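Long-range contacts in putative pyridoxal phosphate-dependent transferase (Clostridium difficile, PDB 4DQ6), which binds pyridoxal-5'-phosphate and belongs to the class I and II aminotransferase family, though its precise function has not been established: residues Lys183-Leu194 with Ile217-Phe226; His206-His214 with Leu292-Ile303. All coordinates share one frame; numbering follows the deposited sequence. Where two conformers were deposited one is given.

In the fold
The two interactions show how one connection between strands can be fixed to different parts of a fold. The chain passing from strand 199-203 to helix 224-228 first supplies His206-His214 to interaction 2, where it meets helix 289-313, and then Ile217-Phe226 to interaction 1, where it packs on helix 183-195. The paired segments alternate along the sequence, yet the contacts do not touch elsewhere and their centres are about 24 Å apart. In interaction 2, His206 NE2 at the start of the loop segment is hydrogen-bonded to O3 of pyridoxal-5'-phosphate (2.7 Å), and residues meeting the helix follow from Asp208 on. Interaction 1 is remoter, the side chain of Leu186 lying about 14 Å from the ligand.

Interaction 1 of 2, residues Lys183-Leu194 with Ile217-Phe226; sequences KDELKKLGDICL and IPMASISKEF
Phe226 fits as a knob into a hole made by Lys187, Gly190, Asp191 and Leu194 of helix segment Lys183-Leu194. No beta carbon intervenes at Gly190, and Phe226 CZ comes within 3.6 Å of Gly190 CA. Leu194 CD1 lies at the ring's edge, 3.6 Å from Phe226 CE1. Asp191 brings OD1 to the same edge, with its carboxylate plane 82° from that of the ring.

A second dense patch centres on Leu186, whose branches divide the opposing loop between them. Its CB meets Ile222 CD1 at 3.6 Å, its CD1 lies 3.4 Å from Ile217 O, and its CD2 faces the methyl of Met219. That methyl arrives by bends at chi2 (64°) and chi3 (98°), which fold the thioether back toward the helix and set Met219 CE 3.7 Å from Leu189 CD2. Leu170 of strand 165-171 touches Leu186, Leu189 and Met219, joining the patch to the central sheet.

Packing thins on the solvent side. Lys183 and Ile222 run past each other in opposite directions, with Lys183 NZ no nearer than 4.0 Å to Ile222 CG2, and Lys187 lends only the carbons of its chain to the same isoleucine.

No hydrogen bond crosses between the segments. Several of the loop's polar groups are bonded within the segment or to neighbours: Ser223 OG caps the next helix by accepting from Phe226 N at 3.0 Å, Asn172 binds Ile217 O and Glu204 binds Met219 N. Cohesion thus rests on close van der Waals fit, largely of apolar side chains, joining the helix to the connection that leads into strand 230-234.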
loop_
_atom_site.group_PDB
_atom_site.type_symbol
_atom_site.label_atom_id
_atom_site.label_comp_id
_atom_site.label_asym_id
_atom_site.label_seq_id
_atom_site.Cartn_x
_atom_site.Cartn_y
_atom_site.Cartn_z
ATOM N N LYS A 183 -19.669 -5.972 26.937
ATOM C CA LYS A 183 -18.516 -5.802 27.826
ATOM C C LYS A 183 -18.293 -7.042 28.617
ATOM O O LYS A 183 -17.158 -7.498 28.741
ATOM C CB LYS A 183 -18.736 -4.609 28.713
ATOM C CG LYS A 183 -17.592 -4.403 29.690
ATOM C CD LYS A 183 -18.032 -3.402 30.739
ATOM C CE LYS A 183 -17.819 -2.006 30.195
ATOM N NZ LYS A 183 -16.359 -1.699 30.078
ATOM N N ASP A 184 -19.358 -7.619 29.162
ATOM C CA ASP A 184 -19.161 -8.840 29.946
ATOM C C ASP A 184 -18.660 -10.037 29.132
ATOM O O ASP A 184 -17.858 -10.888 29.620
ATOM C CB ASP A 184 -20.417 -9.223 30.719
ATOM C CG ASP A 184 -20.706 -8.295 31.922
ATOM O OD1 ASP A 184 -19.848 -7.486 32.313
ATOM O OD2 ASP A 184 -21.812 -8.463 32.513
ATOM N N GLU A 185 -19.071 -10.126 27.869
ATOM C CA GLU A 185 -18.537 -11.182 27.019
ATOM C C GLU A 185 -17.047 -10.971 26.733
ATOM O O GLU A 185 -16.254 -11.906 26.698
ATOM C CB GLU A 185 -19.301 -11.307 25.702
ATOM C CG GLU A 185 -20.659 -11.933 25.828
ATOM C CD GLU A 185 -21.464 -11.863 24.542
ATOM O OE1 GLU A 185 -21.632 -10.750 24.065
ATOM O OE2 GLU A 185 -21.912 -12.933 24.056
ATOM N N LEU A 186 -16.663 -9.723 26.543
ATOM C CA LEU A 186 -15.278 -9.379 26.266
ATOM C C LEU A 186 -14.411 -9.515 27.504
ATOM O O LEU A 186 -13.274 -10.029 27.425
ATOM C CB LEU A 186 -15.200 -7.958 25.742
ATOM C CG LEU A 186 -15.857 -7.772 24.371
ATOM C CD1 LEU A 186 -16.005 -6.280 24.106
ATOM C CD2 LEU A 186 -15.016 -8.464 23.303
ATOM N N LYS A 187 -14.969 -9.185 28.662
ATOM C CA LYS A 187 -14.227 -9.416 29.928
ATOM C C LYS A 187 -13.934 -10.868 30.129
ATOM O O LYS A 187 -12.832 -11.221 30.520
ATOM C CB LYS A 187 -15.056 -8.949 31.106
ATOM C CG LYS A 187 -15.078 -7.449 31.243
ATOM C CD LYS A 187 -16.108 -7.031 32.303
ATOM C CE LYS A 187 -15.712 -5.708 32.928
ATOM N NZ LYS A 187 -16.177 -5.691 34.345
ATOM N N LYS A 188 -14.919 -11.720 29.869
ATOM C CA LYS A 188 -14.664 -13.160 30.091
ATOM C C LYS A 188 -13.548 -13.661 29.185
ATOM O O LYS A 188 -12.655 -14.383 29.614
ATOM C CB LYS A 188 -15.951 -13.945 29.930
ATOM C CG LYS A 188 -15.854 -15.352 30.513
ATOM C CD LYS A 188 -17.249 -15.935 30.646
ATOM C CE LYS A 188 -17.211 -17.427 30.817
ATOM N NZ LYS A 188 -16.834 -17.775 32.202
ATOM N N LEU A 189 -13.534 -13.247 27.925
ATOM C CA LEU A 189 -12.473 -13.631 26.988
ATOM C C LEU A 189 -11.131 -13.064 27.413
ATOM O O LEU A 189 -10.110 -13.741 27.365
ATOM C CB LEU A 189 -12.799 -13.139 25.559
ATOM C CG LEU A 189 -11.739 -13.301 24.465
ATOM C CD1 LEU A 189 -11.418 -14.815 24.310
ATOM C CD2 LEU A 189 -12.259 -12.508 23.209
ATOM N N GLY A 190 -11.103 -11.783 27.759
ATOM C CA GLY A 190 -9.837 -11.136 27.995
ATOM C C GLY A 190 -9.206 -11.677 29.269
ATOM O O GLY A 190 -8.000 -11.716 29.370
ATOM N N ASP A 191 -10.044 -12.086 30.212
ATOM C CA ASP A 191 -9.540 -12.711 31.441
ATOM C C ASP A 191 -8.873 -14.023 31.148
ATOM O O ASP A 191 -7.803 -14.318 31.704
ATOM C CB ASP A 191 -10.687 -12.921 32.418
ATOM C CG ASP A 191 -11.067 -11.664 33.129
ATOM O OD1 ASP A 191 -10.302 -10.671 33.053
ATOM O OD2 ASP A 191 -12.130 -11.674 33.808
ATOM N N ILE A 192 -9.490 -14.832 30.302
ATOM C CA ILE A 192 -8.867 -16.081 29.871
ATOM C C ILE A 192 -7.496 -15.824 29.252
ATOM O O ILE A 192 -6.501 -16.426 29.576
ATOM C CB ILE A 192 -9.775 -16.853 28.879
ATOM C CG1 ILE A 192 -11.022 -17.375 29.610
ATOM C CG2 ILE A 192 -9.030 -18.038 28.268
ATOM C CD1 ILE A 192 -12.064 -17.967 28.682
ATOM N N CYS A 193 -7.433 -14.853 28.363
ATOM C CA CYS A 193 -6.206 -14.627 27.625
ATOM C C CYS A 193 -5.113 -14.054 28.525
ATOM O O CYS A 193 -3.963 -14.502 28.447
ATOM C CB CYS A 193 -6.474 -13.712 26.445
ATOM S SG CYS A 193 -7.372 -14.507 25.105
ATOM N N LEU A 194 -5.465 -13.097 29.373
ATOM C CA LEU A 194 -4.502 -12.562 30.357
ATOM C C LEU A 194 -3.933 -13.707 31.175
ATOM O O LEU A 194 -2.705 -13.765 31.415
ATOM C CB LEU A 194 -5.207 -11.620 31.322
ATOM C CG LEU A 194 -5.230 -10.118 31.110
ATOM C CD1 LEU A 194 -6.253 -9.453 32.024
ATOM C CD2 LEU A 194 -3.821 -9.586 31.389
ATOM N N ILE A 217 -17.803 -1.820 22.018
ATOM C CA ILE A 217 -16.834 -1.733 23.128
ATOM C C ILE A 217 -15.469 -2.203 22.629
ATOM O O ILE A 217 -15.306 -3.395 22.369
ATOM C CB ILE A 217 -17.245 -2.681 24.280
ATOM C CG1 ILE A 217 -18.682 -2.440 24.728
ATOM C CG2 ILE A 217 -16.253 -2.594 25.432
ATOM C CD1 ILE A 217 -18.988 -1.056 25.212
ATOM N N PRO A 218 -14.489 -1.321 22.479
ATOM C CA PRO A 218 -13.168 -1.749 22.108
ATOM C C PRO A 218 -12.662 -2.638 23.240
ATOM O O PRO A 218 -12.697 -2.254 24.413
ATOM C CB PRO A 218 -12.390 -0.426 21.941
ATOM C CG PRO A 218 -13.485 0.586 21.717
ATOM C CD PRO A 218 -14.617 0.133 22.520
ATOM N N MET A 219 -12.096 -3.774 22.867
ATOM C CA MET A 219 -11.575 -4.642 23.883
ATOM C C MET A 219 -10.543 -3.961 24.769
ATOM O O MET A 219 -10.499 -4.139 25.995
ATOM C CB MET A 219 -10.972 -5.859 23.195
ATOM C CG MET A 219 -10.180 -6.805 24.088
ATOM S SD MET A 219 -11.102 -7.653 25.418
ATOM C CE MET A 219 -11.383 -9.230 24.608
ATOM N N ALA A 220 -9.659 -3.207 24.149
ATOM C CA ALA A 220 -8.585 -2.532 24.880
ATOM C C ALA A 220 -9.087 -1.436 25.809
ATOM O O ALA A 220 -8.321 -0.974 26.660
ATOM C CB ALA A 220 -7.624 -1.894 23.869
ATOM N N SER A 221 -10.345 -1.019 25.672
ATOM C CA SER A 221 -10.904 0.106 26.418
ATOM C C SER A 221 -11.440 -0.282 27.812
ATOM O O SER A 221 -11.815 0.571 28.613
ATOM C CB SER A 221 -12.042 0.778 25.627
ATOM O OG SER A 221 -13.249 0.025 25.663
ATOM N N ILE A 222 -11.523 -1.584 28.059
ATOM C CA ILE A 222 -12.249 -2.093 29.244
ATOM C C ILE A 222 -11.499 -1.872 30.566
ATOM O O ILE A 222 -12.119 -1.559 31.589
ATOM C CB ILE A 222 -12.613 -3.570 29.053
ATOM C CG1 ILE A 222 -13.604 -3.657 27.892
ATOM C CG2 ILE A 222 -13.212 -4.192 30.341
ATOM C CD1 ILE A 222 -13.900 -5.097 27.494
ATOM N N SER A 223 -10.186 -1.989 30.506
ATOM C CA SER A 223 -9.324 -1.806 31.677
ATOM C C SER A 223 -7.896 -1.544 31.234
ATOM O O SER A 223 -7.502 -1.829 30.104
ATOM C CB SER A 223 -9.365 -3.045 32.556
ATOM O OG SER A 223 -8.663 -4.144 31.999
ATOM N N LYS A 224 -7.092 -1.072 32.169
ATOM C CA LYS A 224 -5.685 -0.831 31.874
ATOM C C LYS A 224 -4.961 -2.126 31.564
ATOM O O LYS A 224 -4.042 -2.151 30.769
ATOM C CB LYS A 224 -4.987 -0.141 33.073
ATOM C CG LYS A 224 -5.437 1.299 33.251
ATOM C CD LYS A 224 -5.073 2.194 32.066
ATOM C CE LYS A 224 -5.499 3.643 32.323
ATOM N NZ LYS A 224 -4.438 4.598 31.871
ATOM N N GLU A 225 -5.359 -3.196 32.228
ATOM C CA GLU A 225 -4.728 -4.474 32.038
ATOM C C GLU A 225 -5.069 -5.004 30.612
ATOM O O GLU A 225 -4.230 -5.593 29.902
ATOM C CB GLU A 225 -5.244 -5.447 33.099
ATOM C CG GLU A 225 -4.884 -5.115 34.572
ATOM C CD GLU A 225 -5.465 -3.801 35.166
ATOM O OE1 GLU A 225 -6.623 -3.397 34.848
ATOM O OE2 GLU A 225 -4.732 -3.181 36.013
ATOM N N PHE A 226 -6.305 -4.767 30.185
ATOM C CA PHE A 226 -6.675 -5.196 28.831
ATOM C C PHE A 226 -5.989 -4.327 27.787
ATOM O O PHE A 226 -5.550 -4.829 26.742
ATOM C CB PHE A 226 -8.170 -5.122 28.654
ATOM C CG PHE A 226 -8.946 -6.281 29.186
ATOM C CD1 PHE A 226 -8.499 -7.084 30.226
ATOM C CD2 PHE A 226 -10.210 -6.517 28.669
ATOM C CE1 PHE A 226 -9.284 -8.109 30.704
ATOM C CE2 PHE A 226 -10.986 -7.553 29.138
ATOM C CZ PHE A 226 -10.544 -8.336 30.170
#

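Interaction 2 of 2, residues His206-His214 with Leu292-Ile303. With PLP (pyridoxal-5'-phosphate), chain C.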
loop_
_atom_site.group_PDB
_atom_site.type_symbol
_atom_site.label_atom_id
_atom_site.label_comp_id
_atom_site.label_asym_id
_atom_site.label_seq_id
_atom_site.Cartn_x
_atom_site.Cartn_y
_atom_site.Cartn_z
ATOM N N HIS A 206 -15.281 -3.162 11.839
ATOM C CA HIS A 206 -16.730 -2.815 11.712
ATOM C C HIS A 206 -17.262 -2.004 12.881
ATOM O O HIS A 206 -18.482 -1.901 13.079
ATOM C CB HIS A 206 -17.596 -4.065 11.558
ATOM C CG HIS A 206 -17.271 -4.926 10.374
ATOM N ND1 HIS A 206 -17.888 -4.739 9.137
ATOM C CD2 HIS A 206 -16.342 -5.943 10.210
ATOM C CE1 HIS A 206 -17.385 -5.635 8.275
ATOM N NE2 HIS A 206 -16.415 -6.367 8.916
ATOM N N SER A 207 -16.384 -1.354 13.630
ATOM C CA SER A 207 -16.686 -0.776 14.948
ATOM C C SER A 207 -17.688 0.381 14.882
ATOM O O SER A 207 -18.384 0.670 15.845
ATOM C CB SER A 207 -15.406 -0.249 15.607
ATOM O OG SER A 207 -14.748 0.690 14.761
ATOM N N ASP A 208 -17.864 0.975 13.705
ATOM C CA ASP A 208 -18.817 2.086 13.554
ATOM C C ASP A 208 -20.161 1.648 13.019
ATOM O O ASP A 208 -21.091 2.476 12.929
ATOM C CB ASP A 208 -18.267 3.187 12.620
ATOM C CG ASP A 208 -16.892 3.739 13.055
ATOM O OD1 ASP A 208 -16.733 4.072 14.223
ATOM O OD2 ASP A 208 -15.979 3.919 12.189
ATOM N N ILE A 209 -20.227 0.432 12.511
ATOM C CA ILE A 209 -21.440 -0.066 11.881
ATOM C C ILE A 209 -22.230 -0.863 12.903
ATOM O O ILE A 209 -22.133 -2.097 12.994
ATOM C CB ILE A 209 -21.140 -0.842 10.585
ATOM C CG1 ILE A 209 -20.314 0.069 9.605
ATOM C CG2 ILE A 209 -22.462 -1.281 9.940
ATOM C CD1 ILE A 209 -19.715 -0.748 8.474
ATOM N N ILE A 210 -22.905 -0.125 13.748
ATOM C CA ILE A 210 -23.624 -0.636 14.901
ATOM C C ILE A 210 -25.061 -0.230 14.890
ATOM O O ILE A 210 -25.357 0.938 14.627
ATOM C CB ILE A 210 -22.962 -0.125 16.209
ATOM C CG1 ILE A 210 -21.436 -0.330 16.228
ATOM C CG2 ILE A 210 -23.618 -0.745 17.433
ATOM C CD1 ILE A 210 -20.970 -1.801 16.255
ATOM N N LEU A 211 -25.966 -1.167 15.090
ATOM C CA LEU A 211 -27.398 -0.899 14.997
ATOM C C LEU A 211 -27.955 -0.434 16.330
ATOM O O LEU A 211 -27.246 -0.469 17.390
ATOM C CB LEU A 211 -28.117 -2.157 14.473
ATOM C CG LEU A 211 -27.751 -2.643 13.080
ATOM C CD1 LEU A 211 -28.756 -3.637 12.533
ATOM C CD2 LEU A 211 -27.634 -1.433 12.178
ATOM N N LYS A 212 -29.198 0.048 16.295
ATOM C CA LYS A 212 -29.837 0.554 17.496
ATOM C C LYS A 212 -29.860 -0.453 18.637
ATOM O O LYS A 212 -29.977 -1.652 18.415
ATOM C CB LYS A 212 -31.297 1.007 17.166
ATOM C CG LYS A 212 -31.321 2.252 16.318
ATOM C CD LYS A 212 -32.716 2.540 15.750
ATOM C CE LYS A 212 -32.760 3.777 14.824
ATOM N NZ LYS A 212 -32.939 3.470 13.352
ATOM N N LYS A 213 -29.704 0.056 19.864
ATOM C CA LYS A 213 -29.718 -0.714 21.105
ATOM C C LYS A 213 -28.464 -1.557 21.284
ATOM O O LYS A 213 -28.420 -2.471 22.138
ATOM C CB LYS A 213 -30.997 -1.553 21.239
ATOM C CG LYS A 213 -32.262 -0.715 21.211
ATOM C CD LYS A 213 -33.380 -1.295 22.089
ATOM C CE LYS A 213 -33.826 -2.697 21.666
ATOM N NZ LYS A 213 -35.050 -3.180 22.406
ATOM N N HIS A 214 -27.438 -1.291 20.484
ATOM C CA HIS A 214 -26.115 -1.928 20.675
ATOM C C HIS A 214 -25.034 -0.898 20.680
ATOM O O HIS A 214 -25.230 0.230 20.237
ATOM C CB HIS A 214 -25.858 -2.977 19.587
ATOM C CG HIS A 214 -26.891 -4.028 19.600
ATOM N ND1 HIS A 214 -26.883 -5.025 20.498
ATOM C CD2 HIS A 214 -28.086 -4.127 18.889
ATOM C CE1 HIS A 214 -28.050 -5.731 20.374
ATOM N NE2 HIS A 214 -28.746 -5.226 19.356
ATOM N N LEU A 292 -22.746 9.220 8.454
ATOM C CA LEU A 292 -22.771 7.943 9.059
ATOM C C LEU A 292 -24.100 7.656 9.816
ATOM O O LEU A 292 -24.675 6.583 9.661
ATOM C CB LEU A 292 -21.584 7.774 10.005
ATOM C CG LEU A 292 -21.657 6.532 10.841
ATOM C CD1 LEU A 292 -21.583 5.221 10.040
ATOM C CD2 LEU A 292 -20.482 6.484 11.835
ATOM N N GLU A 293 -24.630 8.635 10.540
ATOM C CA GLU A 293 -25.862 8.401 11.287
ATOM C C GLU A 293 -27.014 8.137 10.281
ATOM O O GLU A 293 -27.871 7.268 10.505
ATOM C CB GLU A 293 -26.155 9.553 12.248
ATOM C CG GLU A 293 -25.181 9.655 13.419
ATOM C CD GLU A 293 -25.176 8.475 14.375
ATOM O OE1 GLU A 293 -26.223 7.794 14.569
ATOM O OE2 GLU A 293 -24.116 8.201 14.995
ATOM N N SER A 294 -27.023 8.861 9.172
ATOM C CA SER A 294 -28.061 8.689 8.140
ATOM C C SER A 294 -27.937 7.332 7.459
ATOM O O SER A 294 -28.932 6.673 7.248
ATOM C CB SER A 294 -28.011 9.805 7.104
ATOM O OG SER A 294 -29.154 9.854 6.211
ATOM N N PHE A 295 -26.684 6.880 7.198
ATOM C CA PHE A 295 -26.445 5.598 6.594
ATOM C C PHE A 295 -26.957 4.518 7.563
ATOM O O PHE A 295 -27.608 3.571 7.116
ATOM C CB PHE A 295 -24.929 5.349 6.368
ATOM C CG PHE A 295 -24.569 3.909 6.203
ATOM C CD1 PHE A 295 -24.848 3.256 5.046
ATOM C CD2 PHE A 295 -23.970 3.175 7.222
ATOM C CE1 PHE A 295 -24.547 1.922 4.866
ATOM C CE2 PHE A 295 -23.651 1.849 7.039
ATOM C CZ PHE A 295 -23.922 1.202 5.899
ATOM N N LEU A 296 -26.719 4.667 8.873
ATOM C CA LEU A 296 -27.107 3.622 9.820
ATOM C C LEU A 296 -28.615 3.501 9.931
ATOM O O LEU A 296 -29.165 2.412 10.098
ATOM C CB LEU A 296 -26.458 3.855 11.152
ATOM C CG LEU A 296 -24.946 3.622 11.282
ATOM C CD1 LEU A 296 -24.501 4.151 12.630
ATOM C CD2 LEU A 296 -24.544 2.142 11.110
ATOM N N GLU A 297 -29.310 4.614 9.779
ATOM C CA GLU A 297 -30.789 4.556 9.687
ATOM C C GLU A 297 -31.307 3.823 8.422
ATOM O O GLU A 297 -32.191 2.984 8.480
ATOM C CB GLU A 297 -31.340 5.973 9.727
ATOM C CG GLU A 297 -31.259 6.550 11.109
ATOM C CD GLU A 297 -32.455 6.164 11.981
ATOM O OE1 GLU A 297 -33.365 5.451 11.488
ATOM O OE2 GLU A 297 -32.476 6.569 13.174
ATOM N N TYR A 298 -30.671 4.138 7.301
ATOM C CA TYR A 298 -30.979 3.474 6.056
ATOM C C TYR A 298 -30.690 1.962 6.117
ATOM O O TYR A 298 -31.475 1.188 5.677
ATOM C CB TYR A 298 -30.270 4.171 4.897
ATOM C CG TYR A 298 -30.830 3.800 3.532
ATOM C CD1 TYR A 298 -31.893 4.477 3.042
ATOM C CD2 TYR A 298 -30.387 2.684 2.814
ATOM C CE1 TYR A 298 -32.447 4.202 1.803
ATOM C CE2 TYR A 298 -30.922 2.376 1.537
ATOM C CZ TYR A 298 -31.983 3.143 1.050
ATOM O OH TYR A 298 -32.506 2.791 -0.197
ATOM N N LEU A 299 -29.539 1.587 6.697
ATOM C CA LEU A 299 -29.162 0.214 6.798
ATOM C C LEU A 299 -30.126 -0.538 7.661
ATOM O O LEU A 299 -30.528 -1.630 7.300
ATOM C CB LEU A 299 -27.782 0.156 7.426
ATOM C CG LEU A 299 -27.308 -1.231 7.758
ATOM C CD1 LEU A 299 -27.204 -1.966 6.450
ATOM C CD2 LEU A 299 -25.968 -1.082 8.474
ATOM N N GLU A 300 -30.475 0.023 8.813
ATOM C CA GLU A 300 -31.364 -0.698 9.694
ATOM C C GLU A 300 -32.728 -0.912 9.062
ATOM O O GLU A 300 -33.356 -1.972 9.209
ATOM C CB GLU A 300 -31.471 -0.041 11.057
ATOM C CG GLU A 300 -32.182 -0.963 12.063
ATOM C CD GLU A 300 -31.709 -0.838 13.524
ATOM O OE1 GLU A 300 -30.820 0.000 13.829
ATOM O OE2 GLU A 300 -32.261 -1.619 14.373
ATOM N N SER A 301 -33.183 0.063 8.300
ATOM C CA SER A 301 -34.417 -0.144 7.560
ATOM C C SER A 301 -34.310 -1.245 6.511
ATOM O O SER A 301 -35.170 -2.116 6.393
ATOM C CB SER A 301 -34.792 1.175 6.932
ATOM O OG SER A 301 -36.059 1.092 6.284
ATOM N N ASN A 302 -33.223 -1.251 5.739
ATOM C CA ASN A 302 -32.924 -2.381 4.809
ATOM C C ASN A 302 -32.964 -3.733 5.526
ATOM O O ASN A 302 -33.472 -4.682 4.991
ATOM C CB ASN A 302 -31.568 -2.240 4.099
ATOM C CG ASN A 302 -31.641 -1.478 2.758
ATOM O OD1 ASN A 302 -32.704 -0.871 2.369
ATOM N ND2 ASN A 302 -30.484 -1.389 2.094
ATOM N N ILE A 303 -32.310 -3.801 6.704
ATOM C CA ILE A 303 -32.229 -5.050 7.463
ATOM C C ILE A 303 -33.622 -5.520 7.883
ATOM O O ILE A 303 -33.999 -6.663 7.649
ATOM C CB ILE A 303 -31.279 -4.870 8.639
ATOM C CG1 ILE A 303 -29.841 -4.862 8.162
ATOM C CG2 ILE A 303 -31.531 -5.980 9.646
ATOM C CD1 ILE A 303 -28.838 -4.307 9.163
HETATM N N1 PLP C . -11.364 -7.344 8.801
HETATM C C2 PLP C . -12.680 -7.723 8.706
HETATM C C2A PLP C . -13.425 -8.445 9.788
HETATM C C3 PLP C . -13.453 -7.423 7.521
HETATM O O3 PLP C . -14.717 -7.807 7.415
HETATM C C4 PLP C . -12.809 -6.709 6.430
HETATM C C4A PLP C . -13.543 -6.416 5.147
HETATM C C5 PLP C . -11.415 -6.334 6.611
HETATM C C6 PLP C . -10.736 -6.681 7.802
HETATM C C5A PLP C . -10.751 -5.569 5.510
HETATM O O4P PLP C . -9.396 -5.827 5.665
HETATM P P PLP C . -8.401 -4.905 4.781
HETATM O O1P PLP C . -8.360 -3.606 5.507
HETATM O O2P PLP C . -7.098 -5.798 4.830
HETATM O O3P PLP C . -9.151 -4.776 3.419
HETATM O O HOH W 1 -31.154 -2.938 16.323
#
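Glu300 leaves the helix with CG opposite its backbone N (chi1 -168°), while Lys212 sets CG opposite its own carbonyl carbon (chi1 -70°) and stays extended as far as CE, and the two side chains cross obliquely. Lys212 N gives Glu300 OE1 a nearly straight hydrogen bond of 3.0 Å (174°), met by the syn lone pair. Glu300 OE2 accepts from a water at 2.6 Å that also donates to Lys212 O at 2.7 Å, and it forms a salt bridge with Lys321. Farther out, where both side chains are exposed, a turn at the last torsion of Lys212 and a bend in Glu297 bring Lys212 NZ to 2.8 Å from Glu297 OE1, a salt bridge made from above the carboxylate plane.

Beside this cluster the contact is apolar. The side chains of Ile209 and Leu299 cross at about a right angle, Ile209 CG2 3.8 Å from Leu299 CD2, and that CG2 also faces the edge of Phe295. Leu211 and Ile303 meet tip to tip, their CD1 atoms a tight 3.4 Å apart, and Leu296 rests its methyls against the backbone, CD1 near Asp208 O and CD2 near Ile210 N and O.

A type I turn from His206 to Ile209 links this packing to pyridoxal-5'-phosphate, whose O3 shares a 2.7 Å hydrogen bond with His206 NE2. Asp208 is held by Thr239 and Trp79. Glu300, gripped at both oxygens, probably keeps its negative charge; it and the hydrophobic seam probably help to hold the chain leaving the pocket, together with backbone bonds from Ile209 to Thr325 and Leu211 to Glu323.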